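Long-range contacts in high-affinity zinc uptake system protein znuA (Streptococcus suis, PDB 3MFQ), which probably captures extracellular zinc, and perhaps related metal ions, as the substrate-binding component of an ABC-type uptake system: residues P7-T12 with A56-Y61; A115-S120 with K140-L145; K154-I159 with L276-L281. One frame throughout, in Å; residues are numbered along the deposited sequence.

Contact 1 (P7-T12 with A56-Y61)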
ATOM      1  N   PRO A   7     -22.622 -15.232   1.256  1.00 34.81           N
ATOM      2  CA  PRO A   7     -22.423 -14.146   0.292  1.00 35.39           C
ATOM      3  C   PRO A   7     -21.014 -14.167  -0.288  1.00 38.44           C
ATOM      4  O   PRO A   7     -20.053 -14.470   0.420  1.00 39.85           O
ATOM      5  CB  PRO A   7     -22.627 -12.888   1.139  1.00 30.44           C
ATOM      6  CG  PRO A   7     -23.498 -13.320   2.246  1.00 30.63           C
ATOM      7  CD  PRO A   7     -23.111 -14.734   2.551  1.00 35.64           C
ATOM      8  N   ARG A   8     -20.900 -13.849  -1.573  1.00 70.73           N
ATOM      9  CA  ARG A   8     -19.611 -13.844  -2.249  1.00 72.40           C
ATOM     10  C   ARG A   8     -19.160 -12.413  -2.519  1.00 71.40           C
ATOM     11  O   ARG A   8     -19.815 -11.661  -3.235  1.00 72.42           O
ATOM     12  CB  ARG A   8     -19.682 -14.652  -3.549  1.00 75.45           C
ATOM     13  CG  ARG A   8     -18.343 -14.861  -4.249  1.00 80.47           C
ATOM     14  CD  ARG A   8     -18.327 -16.151  -5.053  1.00 85.83           C
ATOM     15  NE  ARG A   8     -18.669 -17.300  -4.219  1.00 93.52           N
ATOM     16  CZ  ARG A   8     -17.822 -17.901  -3.388  1.00 91.15           C
ATOM     17  NH1 ARG A   8     -16.576 -17.462  -3.275  1.00 88.68           N
ATOM     18  NH2 ARG A   8     -18.221 -18.940  -2.667  1.00 84.93           N
ATOM     19  N   VAL A   9     -18.023 -12.048  -1.942  1.00 58.07           N
ATOM     20  CA  VAL A   9     -17.474 -10.708  -2.091  1.00 59.93           C
ATOM     21  C   VAL A   9     -16.104 -10.749  -2.749  1.00 61.01           C
ATOM     22  O   VAL A   9     -15.128 -11.083  -2.103  1.00 60.13           O
ATOM     23  CB  VAL A   9     -17.359 -10.013  -0.718  1.00 60.20           C
ATOM     24  CG1 VAL A   9     -16.717  -8.693  -0.886  1.00 58.91           C
ATOM     25  CG2 VAL A   9     -18.715  -9.926  -0.062  1.00 56.04           C
ATOM     26  N   ALA A  10     -16.042 -10.348  -4.015  1.00 42.12           N
ATOM     27  CA  ALA A  10     -14.805 -10.338  -4.774  1.00 38.41           C
ATOM     28  C   ALA A  10     -13.901  -9.213  -4.276  1.00 40.13           C
ATOM     29  O   ALA A  10     -14.358  -8.125  -3.928  1.00 39.06           O
ATOM     30  CB  ALA A  10     -15.106 -10.194  -6.231  1.00 40.88           C
ATOM     31  N   VAL A  11     -12.610  -9.496  -4.204  1.00 42.72           N
ATOM     32  CA  VAL A  11     -11.701  -8.577  -3.558  1.00 36.81           C
ATOM     33  C   VAL A  11     -10.395  -8.507  -4.340  1.00 41.75           C
ATOM     34  O   VAL A  11      -9.772  -9.526  -4.628  1.00 42.35           O
ATOM     35  CB  VAL A  11     -11.477  -8.961  -2.068  1.00 38.41           C
ATOM     36  CG1 VAL A  11     -12.784  -9.453  -1.417  1.00 38.95           C
ATOM     37  CG2 VAL A  11     -10.379 -10.006  -1.937  1.00 40.57           C
ATOM     38  N   THR A  12     -10.007  -7.292  -4.706  1.00 45.39           N
ATOM     39  CA  THR A  12      -8.894  -7.093  -5.626  1.00 42.37           C
ATOM     40  C   THR A  12      -7.544  -7.462  -5.023  1.00 45.58           C
ATOM     41  O   THR A  12      -6.828  -8.302  -5.562  1.00 48.51           O
ATOM     42  CB  THR A  12      -8.848  -5.646  -6.167  1.00 42.88           C
ATOM     43  OG1 THR A  12      -8.978  -4.721  -5.080  1.00 45.52           O
ATOM     44  CG2 THR A  12      -9.985  -5.416  -7.149  1.00 39.59           C
ATOM     45  N   ALA A  56     -19.890 -12.320  -8.266  1.00 52.97           N
ATOM     46  CA  ALA A  56     -19.830 -11.724  -6.937  1.00 50.77           C
ATOM     47  C   ALA A  56     -21.121 -11.006  -6.549  1.00 47.93           C
ATOM     48  O   ALA A  56     -21.758 -10.353  -7.375  1.00 44.33           O
ATOM     49  CB  ALA A  56     -18.642 -10.776  -6.839  1.00 47.76           C
ATOM     50  N   ASP A  57     -21.498 -11.139  -5.282  1.00 59.75           N
ATOM     51  CA  ASP A  57     -22.634 -10.411  -4.736  1.00 58.17           C
ATOM     52  C   ASP A  57     -22.191  -8.997  -4.386  1.00 59.06           C
ATOM     53  O   ASP A  57     -22.987  -8.057  -4.403  1.00 60.03           O
ATOM     54  CB  ASP A  57     -23.168 -11.113  -3.486  1.00 58.23           C
ATOM     55  CG  ASP A  57     -23.630 -12.532  -3.763  1.00 60.34           C
ATOM     56  OD1 ASP A  57     -24.195 -12.781  -4.850  1.00 60.62           O
ATOM     57  OD2 ASP A  57     -23.433 -13.401  -2.888  1.00 58.59           O
ATOM     58  N   LEU A  58     -20.909  -8.862  -4.065  1.00 48.75           N
ATOM     59  CA  LEU A  58     -20.314  -7.577  -3.724  1.00 47.97           C
ATOM     60  C   LEU A  58     -18.868  -7.552  -4.193  1.00 44.00           C
ATOM     61  O   LEU A  58     -18.124  -8.503  -3.974  1.00 45.36           O
ATOM     62  CB  LEU A  58     -20.369  -7.342  -2.210  1.00 46.48           C
ATOM     63  CG  LEU A  58     -19.599  -6.140  -1.657  1.00 39.27           C
ATOM     64  CD1 LEU A  58     -20.185  -4.842  -2.185  1.00 41.46           C
ATOM     65  CD2 LEU A  58     -19.594  -6.144  -0.136  1.00 35.43           C
ATOM     66  N   VAL A  59     -18.472  -6.465  -4.843  1.00 49.27           N
ATOM     67  CA  VAL A  59     -17.090  -6.309  -5.277  1.00 54.43           C
ATOM     68  C   VAL A  59     -16.455  -5.094  -4.606  1.00 53.83           C
ATOM     69  O   VAL A  59     -16.998  -3.994  -4.669  1.00 55.54           O
ATOM     70  CB  VAL A  59     -16.987  -6.177  -6.812  1.00 59.22           C
ATOM     71  CG1 VAL A  59     -15.556  -5.865  -7.229  1.00 54.26           C
ATOM     72  CG2 VAL A  59     -17.480  -7.447  -7.491  1.00 56.81           C
ATOM     73  N   LEU A  60     -15.311  -5.298  -3.959  1.00 49.22           N
ATOM     74  CA  LEU A  60     -14.619  -4.211  -3.267  1.00 46.84           C
ATOM     75  C   LEU A  60     -13.218  -3.980  -3.824  1.00 49.04           C
ATOM     76  O   LEU A  60     -12.471  -4.931  -4.064  1.00 49.91           O
ATOM     77  CB  LEU A  60     -14.544  -4.488  -1.765  1.00 42.68           C
ATOM     78  CG  LEU A  60     -15.832  -4.290  -0.966  1.00 41.59           C
ATOM     79  CD1 LEU A  60     -15.675  -4.824   0.447  1.00 39.49           C
ATOM     80  CD2 LEU A  60     -16.226  -2.821  -0.949  1.00 40.89           C
ATOM     81  N   TYR A  61     -12.869  -2.712  -4.029  1.00 52.45           N
ATOM     82  CA  TYR A  61     -11.551  -2.354  -4.542  1.00 51.82           C
ATOM     83  C   TYR A  61     -11.082  -1.004  -4.005  1.00 51.91           C
ATOM     84  O   TYR A  61     -11.865  -0.243  -3.436  1.00 49.82           O
ATOM     85  CB  TYR A  61     -11.546  -2.351  -6.073  1.00 51.12           C
ATOM     86  CG  TYR A  61     -12.373  -1.249  -6.697  1.00 53.02           C
ATOM     87  CD1 TYR A  61     -13.760  -1.263  -6.619  1.00 53.31           C
ATOM     88  CD2 TYR A  61     -11.767  -0.200  -7.375  1.00 54.26           C
ATOM     89  CE1 TYR A  61     -14.518  -0.259  -7.192  1.00 53.85           C
ATOM     90  CE2 TYR A  61     -12.519   0.808  -7.952  1.00 53.43           C
ATOM     91  CZ  TYR A  61     -13.892   0.774  -7.857  1.00 55.08           C
ATOM     92  OH  TYR A  61     -14.640   1.778  -8.430  1.00 52.80           O
TER
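Arg8 is held by Asp57 and Leu58 through its backbone N-H and C=O, both directed at segment 56-61. Its carbonyl oxygen accepts two in-plane hydrogen bonds, from Asp57 N at 2.7 Å and from Leu58 N at 3.1 Å. Its nitrogen donates to the Asp57 side chain, Arg8 N to Asp57 OD2 measuring 2.9 Å. That carboxylate is met from above its plane, 39° out. It gets there because Asp57 CG stands opposite its carbonyl carbon, beside the backbone nitrogen (chi1 -60°), which folds the acid back towards Arg8. Farther along, Leu60 N donates a nearly straight bond to Ala10 O at 3.0 Å, while the bonds from Ala10 N to Leu58 O and Thr12 N to Leu60 O are weak. The strands, whose axes lie 24° from parallel, pair through three successive bridges: Val9 with Leu58, Ala10 with Val59 and Val11 with Leu60. Side chains alternate. Val9 and Leu58 run side by side, Val9 CG2 lying 3.7 Å from Leu58 CB, and Leu123 of helix 109-123 packs on both. On the face of Ala10 and Val59, Ala10 CB touches Ala56 CB at 3.6 Å and Val59 CG2 at 3.8 Å; Thr77 of helix 71-77 lies against Val59. Strand 29-32 flanks strand 8-11 on its other edge, where Arg8 NH1 forms a salt bridge with Asp31. The contact thus joins the two inner strands of a four-stranded parallel sheet in an alternating alpha/beta lobe. The doubled acceptor and carboxylate bond imply a firm start to a ladder continued by the Leu60-Ala10 bond, with apolar packing on both faces.

Contact 2 (A115-S120 with K140-L145); sequences AVAVAS and KYQAQL
Val116 places its two methyl groups against different partners on helix 131-156. CG2 meets Tyr141 at the ring edge, near the ring plane, 3.8 Å from Tyr141 CE2, and the two side chains meet at a slant. The same methyl lies 3.8 Å from Leu145 CD1, where the valine and leucine lie alongside, running in opposite senses. The second methyl, CG1, stands across from the backbone nitrogen and next to the carbonyl carbon (chi1 162°), which turns it towards Gln142. The glutamine arrives from the opposite direction: its chain bends at chi2 (-71°), bringing its amide end up to Val116 CG1, although which amide atom is oxygen and which nitrogen is uncertain. Within helix 131-156 the aromatic ring is itself backed by Leu145, whose CG sits 4.1 Å above the plane of Tyr141, offset towards the rim. Edge and face of one ring are therefore met by Val116 and Leu145 respectively. The helix segments run nearly antiparallel, at 171°, with axes 11.0 Å apart, and the closest CA pair, Val116 with Gln142, is separated by 7.7 Å; side chains must bridge the gap, and only 161 Å² is buried between them. Met19 and Leu23 of helix 14-24 also touch Val116, while Phe266 of helix 266-281 packs on Tyr141 and Leu145. Ser120 OG hydrogen-bonds to Thr138 of the long helix, adding a polar link. The contact is apolar: Val116 meets Leu145 and the Tyr141 edge, flanked by the Gln142 side chain, probably driven by burial of apolar surface, and neither segment gives the other a polar bond.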
ATOM      1  N   ALA A 115     -11.571   3.921   4.694  1.00 36.77           N
ATOM      2  CA  ALA A 115     -11.841   2.775   3.834  1.00 35.56           C
ATOM      3  C   ALA A 115     -12.549   1.669   4.609  1.00 38.34           C
ATOM      4  O   ALA A 115     -13.544   1.108   4.148  1.00 36.18           O
ATOM      5  CB  ALA A 115     -10.544   2.255   3.233  1.00 32.82           C
ATOM      6  N   VAL A 116     -12.023   1.367   5.793  1.00 36.95           N
ATOM      7  CA  VAL A 116     -12.613   0.374   6.679  1.00 32.09           C
ATOM      8  C   VAL A 116     -14.093   0.645   6.895  1.00 33.07           C
ATOM      9  O   VAL A 116     -14.899  -0.280   6.946  1.00 38.11           O
ATOM     10  CB  VAL A 116     -11.907   0.365   8.046  1.00 35.23           C
ATOM     11  CG1 VAL A 116     -12.768  -0.333   9.089  1.00 30.93           C
ATOM     12  CG2 VAL A 116     -10.537  -0.289   7.931  1.00 31.88           C
ATOM     13  N   ALA A 117     -14.443   1.921   7.017  1.00 44.64           N
ATOM     14  CA  ALA A 117     -15.826   2.321   7.255  1.00 44.16           C
ATOM     15  C   ALA A 117     -16.723   1.966   6.075  1.00 45.12           C
ATOM     16  O   ALA A 117     -17.787   1.372   6.252  1.00 45.66           O
ATOM     17  CB  ALA A 117     -15.902   3.806   7.548  1.00 43.55           C
ATOM     18  N   VAL A 118     -16.292   2.337   4.873  1.00 39.40           N
ATOM     19  CA  VAL A 118     -17.029   2.012   3.657  1.00 37.93           C
ATOM     20  C   VAL A 118     -17.238   0.505   3.545  1.00 38.61           C
ATOM     21  O   VAL A 118     -18.343   0.040   3.273  1.00 39.48           O
ATOM     22  CB  VAL A 118     -16.300   2.518   2.398  1.00 35.84           C
ATOM     23  CG1 VAL A 118     -17.045   2.090   1.145  1.00 36.14           C
ATOM     24  CG2 VAL A 118     -16.152   4.028   2.443  1.00 36.42           C
ATOM     25  N   ALA A 119     -16.165  -0.251   3.764  1.00 39.20           N
ATOM     26  CA  ALA A 119     -16.220  -1.707   3.706  1.00 37.33           C
ATOM     27  C   ALA A 119     -17.229  -2.253   4.704  1.00 38.42           C
ATOM     28  O   ALA A 119     -18.001  -3.160   4.394  1.00 41.71           O
ATOM     29  CB  ALA A 119     -14.848  -2.294   3.967  1.00 38.80           C
ATOM     30  N   SER A 120     -17.215  -1.695   5.907  1.00 40.16           N
ATOM     31  CA  SER A 120     -18.153  -2.096   6.943  1.00 39.87           C
ATOM     32  C   SER A 120     -19.593  -1.890   6.486  1.00 43.10           C
ATOM     33  O   SER A 120     -20.425  -2.787   6.602  1.00 44.34           O
ATOM     34  CB  SER A 120     -17.892  -1.303   8.221  1.00 38.20           C
ATOM     35  OG  SER A 120     -18.791  -1.683   9.242  1.00 41.06           O
ATOM     36  N   LYS A 140     -13.953  -2.597  16.884  1.00 54.19           N
ATOM     37  CA  LYS A 140     -12.767  -3.217  17.462  1.00 54.57           C
ATOM     38  C   LYS A 140     -11.542  -3.044  16.567  1.00 58.95           C
ATOM     39  O   LYS A 140     -10.424  -2.905  17.059  1.00 62.86           O
ATOM     40  CB  LYS A 140     -13.010  -4.702  17.733  1.00 57.88           C
ATOM     41  CG  LYS A 140     -11.790  -5.427  18.274  1.00 63.95           C
ATOM     42  CD  LYS A 140     -12.047  -6.917  18.428  1.00 75.03           C
ATOM     43  CE  LYS A 140     -10.801  -7.641  18.915  1.00 75.06           C
ATOM     44  NZ  LYS A 140     -11.054  -9.092  19.132  1.00 83.58           N
ATOM     45  N   TYR A 141     -11.752  -3.054  15.255  1.00 54.28           N
ATOM     46  CA  TYR A 141     -10.643  -2.894  14.319  1.00 54.83           C
ATOM     47  C   TYR A 141     -10.269  -1.424  14.154  1.00 54.50           C
ATOM     48  O   TYR A 141      -9.098  -1.090  13.976  1.00 56.83           O
ATOM     49  CB  TYR A 141     -10.965  -3.531  12.965  1.00 53.58           C
ATOM     50  CG  TYR A 141      -9.787  -3.568  12.011  1.00 57.08           C
ATOM     51  CD1 TYR A 141      -8.600  -4.197  12.366  1.00 55.63           C
ATOM     52  CD2 TYR A 141      -9.864  -2.985  10.753  1.00 56.65           C
ATOM     53  CE1 TYR A 141      -7.521  -4.236  11.499  1.00 54.16           C
ATOM     54  CE2 TYR A 141      -8.791  -3.019   9.879  1.00 57.18           C
ATOM     55  CZ  TYR A 141      -7.624  -3.646  10.257  1.00 55.63           C
ATOM     56  OH  TYR A 141      -6.560  -3.681   9.387  1.00 51.39           O
ATOM     57  N   GLN A 142     -11.264  -0.544  14.212  1.00 38.81           N
ATOM     58  CA  GLN A 142     -10.998   0.887  14.177  1.00 37.84           C
ATOM     59  C   GLN A 142     -10.079   1.263  15.330  1.00 41.15           C
ATOM     60  O   GLN A 142      -9.101   1.989  15.150  1.00 41.89           O
ATOM     61  CB  GLN A 142     -12.298   1.688  14.261  1.00 37.37           C
ATOM     62  CG  GLN A 142     -13.169   1.615  13.018  1.00 38.85           C
ATOM     63  CD  GLN A 142     -12.590   2.376  11.838  1.00 39.95           C
ATOM     64  OE1 GLN A 142     -13.272   2.603  10.839  1.00 39.51           O
ATOM     65  NE2 GLN A 142     -11.329   2.778  11.949  1.00 36.57           N
ATOM     66  N   ALA A 143     -10.400   0.755  16.514  1.00 51.28           N
ATOM     67  CA  ALA A 143      -9.606   1.017  17.705  1.00 50.17           C
ATOM     68  C   ALA A 143      -8.208   0.433  17.566  1.00 53.61           C
ATOM     69  O   ALA A 143      -7.237   1.017  18.041  1.00 57.99           O
ATOM     70  CB  ALA A 143     -10.293   0.457  18.933  1.00 49.63           C
ATOM     71  N   GLN A 144      -8.112  -0.726  16.923  1.00 48.32           N
ATOM     72  CA  GLN A 144      -6.819  -1.360  16.697  1.00 46.77           C
ATOM     73  C   GLN A 144      -5.977  -0.514  15.757  1.00 49.60           C
ATOM     74  O   GLN A 144      -4.755  -0.443  15.898  1.00 51.95           O
ATOM     75  CB  GLN A 144      -6.996  -2.767  16.128  1.00 47.14           C
ATOM     76  CG  GLN A 144      -7.534  -3.772  17.128  1.00 48.05           C
ATOM     77  CD  GLN A 144      -7.694  -5.150  16.530  1.00 49.15           C
ATOM     78  OE1 GLN A 144      -8.032  -6.105  17.225  1.00 55.50           O
ATOM     79  NE2 GLN A 144      -7.449  -5.261  15.230  1.00 48.58           N
ATOM     80  N   LEU A 145      -6.636   0.127  14.797  1.00 37.49           N
ATOM     81  CA  LEU A 145      -5.961   1.042  13.891  1.00 34.13           C
ATOM     82  C   LEU A 145      -5.517   2.283  14.656  1.00 35.74           C
ATOM     83  O   LEU A 145      -4.454   2.841  14.389  1.00 36.49           O
ATOM     84  CB  LEU A 145      -6.878   1.421  12.727  1.00 32.56           C
ATOM     85  CG  LEU A 145      -7.274   0.283  11.781  1.00 33.29           C
ATOM     86  CD1 LEU A 145      -8.365   0.723  10.816  1.00 29.35           C
ATOM     87  CD2 LEU A 145      -6.063  -0.233  11.024  1.00 34.25           C
TER

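Contact 3 (K154-I159 with L276-L281)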
ATOM      1  N   LYS A 154       5.442   6.401  18.238  1.00 55.27           N
ATOM      2  CA  LYS A 154       6.439   6.115  19.261  1.00 56.33           C
ATOM      3  C   LYS A 154       7.618   5.372  18.649  1.00 54.42           C
ATOM      4  O   LYS A 154       8.768   5.586  19.028  1.00 56.25           O
ATOM      5  CB  LYS A 154       5.823   5.296  20.401  1.00 57.07           C
ATOM      6  CG  LYS A 154       6.809   4.890  21.494  1.00 63.30           C
ATOM      7  CD  LYS A 154       6.091   4.411  22.753  1.00 70.86           C
ATOM      8  CE  LYS A 154       5.273   5.529  23.394  1.00 70.08           C
ATOM      9  NZ  LYS A 154       4.324   5.018  24.427  1.00 76.17           N
ATOM     10  N   GLU A 155       7.322   4.505  17.688  1.00 53.75           N
ATOM     11  CA  GLU A 155       8.346   3.681  17.063  1.00 52.59           C
ATOM     12  C   GLU A 155       9.282   4.521  16.195  1.00 54.40           C
ATOM     13  O   GLU A 155      10.500   4.342  16.222  1.00 53.14           O
ATOM     14  CB  GLU A 155       7.695   2.574  16.230  1.00 51.27           C
ATOM     15  CG  GLU A 155       8.598   1.383  15.948  1.00 52.29           C
ATOM     16  CD  GLU A 155       8.763   0.467  17.146  1.00 53.60           C
ATOM     17  OE1 GLU A 155       8.043   0.654  18.150  1.00 52.49           O
ATOM     18  OE2 GLU A 155       9.612  -0.447  17.082  1.00 56.69           O
ATOM     19  N   LEU A 156       8.707   5.445  15.432  1.00 57.42           N
ATOM     20  CA  LEU A 156       9.475   6.285  14.515  1.00 53.82           C
ATOM     21  C   LEU A 156      10.242   7.394  15.226  1.00 53.27           C
ATOM     22  O   LEU A 156      11.269   7.862  14.732  1.00 50.01           O
ATOM     23  CB  LEU A 156       8.548   6.899  13.466  1.00 51.78           C
ATOM     24  CG  LEU A 156       8.451   6.191  12.115  1.00 52.01           C
ATOM     25  CD1 LEU A 156       8.597   4.689  12.270  1.00 51.37           C
ATOM     26  CD2 LEU A 156       7.146   6.547  11.420  1.00 53.35           C
ATOM     27  N   SER A 157       9.737   7.809  16.384  1.00 58.48           N
ATOM     28  CA  SER A 157      10.309   8.929  17.126  1.00 59.65           C
ATOM     29  C   SER A 157      11.770   8.703  17.490  1.00 57.46           C
ATOM     30  O   SER A 157      12.423   9.586  18.042  1.00 59.17           O
ATOM     31  CB  SER A 157       9.507   9.186  18.401  1.00 57.54           C
ATOM     32  OG  SER A 157       9.732   8.158  19.350  1.00 60.58           O
ATOM     33  N   VAL A 158      12.280   7.516  17.185  1.00 56.58           N
ATOM     34  CA  VAL A 158      13.655   7.176  17.514  1.00 56.59           C
ATOM     35  C   VAL A 158      14.605   7.512  16.365  1.00 58.59           C
ATOM     36  O   VAL A 158      15.824   7.429  16.512  1.00 60.90           O
ATOM     37  CB  VAL A 158      13.791   5.686  17.880  1.00 60.08           C
ATOM     38  CG1 VAL A 158      14.367   4.895  16.710  1.00 56.43           C
ATOM     39  CG2 VAL A 158      14.657   5.521  19.120  1.00 62.55           C
ATOM     40  N   ILE A 159      14.042   7.896  15.223  1.00 47.54           N
ATOM     41  CA  ILE A 159      14.846   8.227  14.049  1.00 44.88           C
ATOM     42  C   ILE A 159      15.109   9.728  13.946  1.00 45.46           C
ATOM     43  O   ILE A 159      14.173  10.526  13.908  1.00 45.53           O
ATOM     44  CB  ILE A 159      14.187   7.728  12.748  1.00 43.34           C
ATOM     45  CG1 ILE A 159      14.012   6.209  12.792  1.00 44.90           C
ATOM     46  CG2 ILE A 159      15.016   8.130  11.541  1.00 39.83           C
ATOM     47  CD1 ILE A 159      13.360   5.636  11.558  1.00 41.20           C
ATOM     48  N   LEU A 276      11.479  -2.150  10.202  1.00 51.83           N
ATOM     49  CA  LEU A 276      12.528  -2.257   9.200  1.00 51.42           C
ATOM     50  C   LEU A 276      13.219  -0.917   8.997  1.00 49.43           C
ATOM     51  O   LEU A 276      14.442  -0.843   8.895  1.00 52.42           O
ATOM     52  CB  LEU A 276      11.943  -2.754   7.876  1.00 50.81           C
ATOM     53  CG  LEU A 276      12.937  -3.156   6.787  1.00 53.14           C
ATOM     54  CD1 LEU A 276      13.838  -4.272   7.283  1.00 59.89           C
ATOM     55  CD2 LEU A 276      12.207  -3.583   5.529  1.00 57.22           C
ATOM     56  N   MET A 277      12.425   0.144   8.942  1.00 39.09           N
ATOM     57  CA  MET A 277      12.956   1.480   8.722  1.00 41.69           C
ATOM     58  C   MET A 277      13.826   1.933   9.887  1.00 44.47           C
ATOM     59  O   MET A 277      14.913   2.475   9.689  1.00 45.22           O
ATOM     60  CB  MET A 277      11.815   2.473   8.507  1.00 40.72           C
ATOM     61  CG  MET A 277      10.900   2.116   7.354  1.00 40.94           C
ATOM     62  SD  MET A 277       9.568   3.306   7.140  1.00 37.48           S
ATOM     63  CE  MET A 277       8.669   2.562   5.785  1.00 40.25           C
ATOM     64  N   VAL A 278      13.345   1.712  11.104  1.00 52.40           N
ATOM     65  CA  VAL A 278      14.068   2.167  12.284  1.00 52.10           C
ATOM     66  C   VAL A 278      15.421   1.477  12.386  1.00 50.02           C
ATOM     67  O   VAL A 278      16.409   2.100  12.760  1.00 51.68           O
ATOM     68  CB  VAL A 278      13.267   1.937  13.584  1.00 49.77           C
ATOM     69  CG1 VAL A 278      11.831   2.412  13.409  1.00 49.55           C
ATOM     70  CG2 VAL A 278      13.300   0.476  13.988  1.00 48.84           C
ATOM     71  N   LYS A 279      15.462   0.196  12.034  1.00 45.48           N
ATOM     72  CA  LYS A 279      16.682  -0.588  12.172  1.00 45.26           C
ATOM     73  C   LYS A 279      17.813  -0.034  11.319  1.00 48.58           C
ATOM     74  O   LYS A 279      18.965  -0.004  11.749  1.00 53.45           O
ATOM     75  CB  LYS A 279      16.432  -2.054  11.819  1.00 40.97           C
ATOM     76  CG  LYS A 279      17.680  -2.914  11.900  1.00 44.50           C
ATOM     77  CD  LYS A 279      17.359  -4.390  11.760  1.00 45.14           C
ATOM     78  CE  LYS A 279      18.608  -5.245  11.938  1.00 49.18           C
ATOM     79  NZ  LYS A 279      18.308  -6.704  11.941  1.00 45.88           N
ATOM     80  N   TYR A 280      17.482   0.413  10.113  1.00 50.10           N
ATOM     81  CA  TYR A 280      18.498   0.866   9.172  1.00 48.32           C
ATOM     82  C   TYR A 280      18.566   2.383   9.030  1.00 50.96           C
ATOM     83  O   TYR A 280      19.333   2.899   8.219  1.00 54.93           O
ATOM     84  CB  TYR A 280      18.281   0.217   7.806  1.00 48.33           C
ATOM     85  CG  TYR A 280      18.463  -1.281   7.822  1.00 53.28           C
ATOM     86  CD1 TYR A 280      19.678  -1.855   7.472  1.00 50.96           C
ATOM     87  CD2 TYR A 280      17.425  -2.122   8.198  1.00 53.27           C
ATOM     88  CE1 TYR A 280      19.852  -3.225   7.488  1.00 54.04           C
ATOM     89  CE2 TYR A 280      17.588  -3.494   8.219  1.00 54.37           C
ATOM     90  CZ  TYR A 280      18.804  -4.039   7.864  1.00 59.01           C
ATOM     91  OH  TYR A 280      18.975  -5.406   7.882  1.00 65.62           O
ATOM     92  N   LEU A 281      17.772   3.096   9.820  1.00 49.32           N
ATOM     93  CA  LEU A 281      17.740   4.552   9.735  1.00 48.40           C
ATOM     94  C   LEU A 281      18.065   5.214  11.066  1.00 48.94           C
ATOM     95  O   LEU A 281      18.544   6.344  11.100  1.00 52.32           O
ATOM     96  CB  LEU A 281      16.378   5.032   9.232  1.00 47.42           C
ATOM     97  CG  LEU A 281      15.993   4.592   7.819  1.00 45.26           C
ATOM     98  CD1 LEU A 281      14.646   5.172   7.446  1.00 45.79           C
ATOM     99  CD2 LEU A 281      17.053   5.020   6.823  1.00 45.00           C
TER
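Ile159 drives its CD1 methyl against helix 266-281, where it lies 3.6 Å from Val278 CA and 3.9 Å from Leu281 CB. The side chain is extended beyond CG1 (chi2 179°), and this straight reach carries the terminal methyl to the helix backbone. Ile159 and Leu281 approach at a slant, with Ile159 CG2 also near Leu281 CB, at 4.1 Å; two branches of the isoleucine thus share one methylene. Val278 is the second focus. Its CG1 methyl stands opposite the carbonyl carbon (chi1 -47°) and faces the other segment on several fronts: Ile159 CD1 is 4.0 Å away and Leu156 CD1 4.1 Å away, while the Glu155 carbonyl oxygen lies 3.7 Å from Val278 CG1. Leu156 and Val278 cross at about a right angle; the short distance between Leu156 CD1 and Val278 CG1 makes their meeting one of methyl against methyl. Val158 touches Val278 more loosely from the solvent-facing part of the contact. Ile159 is brought into place by a type I turn from Leu156 to Ile159, with Ile159 N bonded to Leu156 O at 2.8 Å. Within the turn, Ser157 OG reaches back to donate to Lys154 O, from above the carbonyl plane. The 268 Å² buried here comes from apolar fit without polar bonds between the segments. Around it, Phe176 of helix 174-179 packs on both Leu156 and Met277, bridging the two segments, and Val274, one turn earlier on helix 266-281, continues the contact with Glu155 and Leu156. Strand 242-244 receives Leu276 and Tyr280, so helix 266-281 is packed between that strand and the chain emerging from helix 131-156.

Overall arrangement
From the N terminus, contact 1 comes first: strand 58-61 returns beside strand 8-11 after 43 residues that include helix 14-24, strand 29-32 and helix 47-55. Contact 2 closes a short loop, with 19 residues between its segments, mostly the two helix ends and the turn joining them. Contact 3 closes the longest, 116 residues, bringing the C-terminal helix back to the chain leaving helix 131-156. The three follow in series, without nesting or crossing. Helix 109-123 covers one face of contact 1 and pairs in contact 2 with helix 131-156, which runs on to contact 3. Centres of contacts 1 and 2 lie about 17 Å apart, those of 1 and 3 about 37 Å, across the chain's centre.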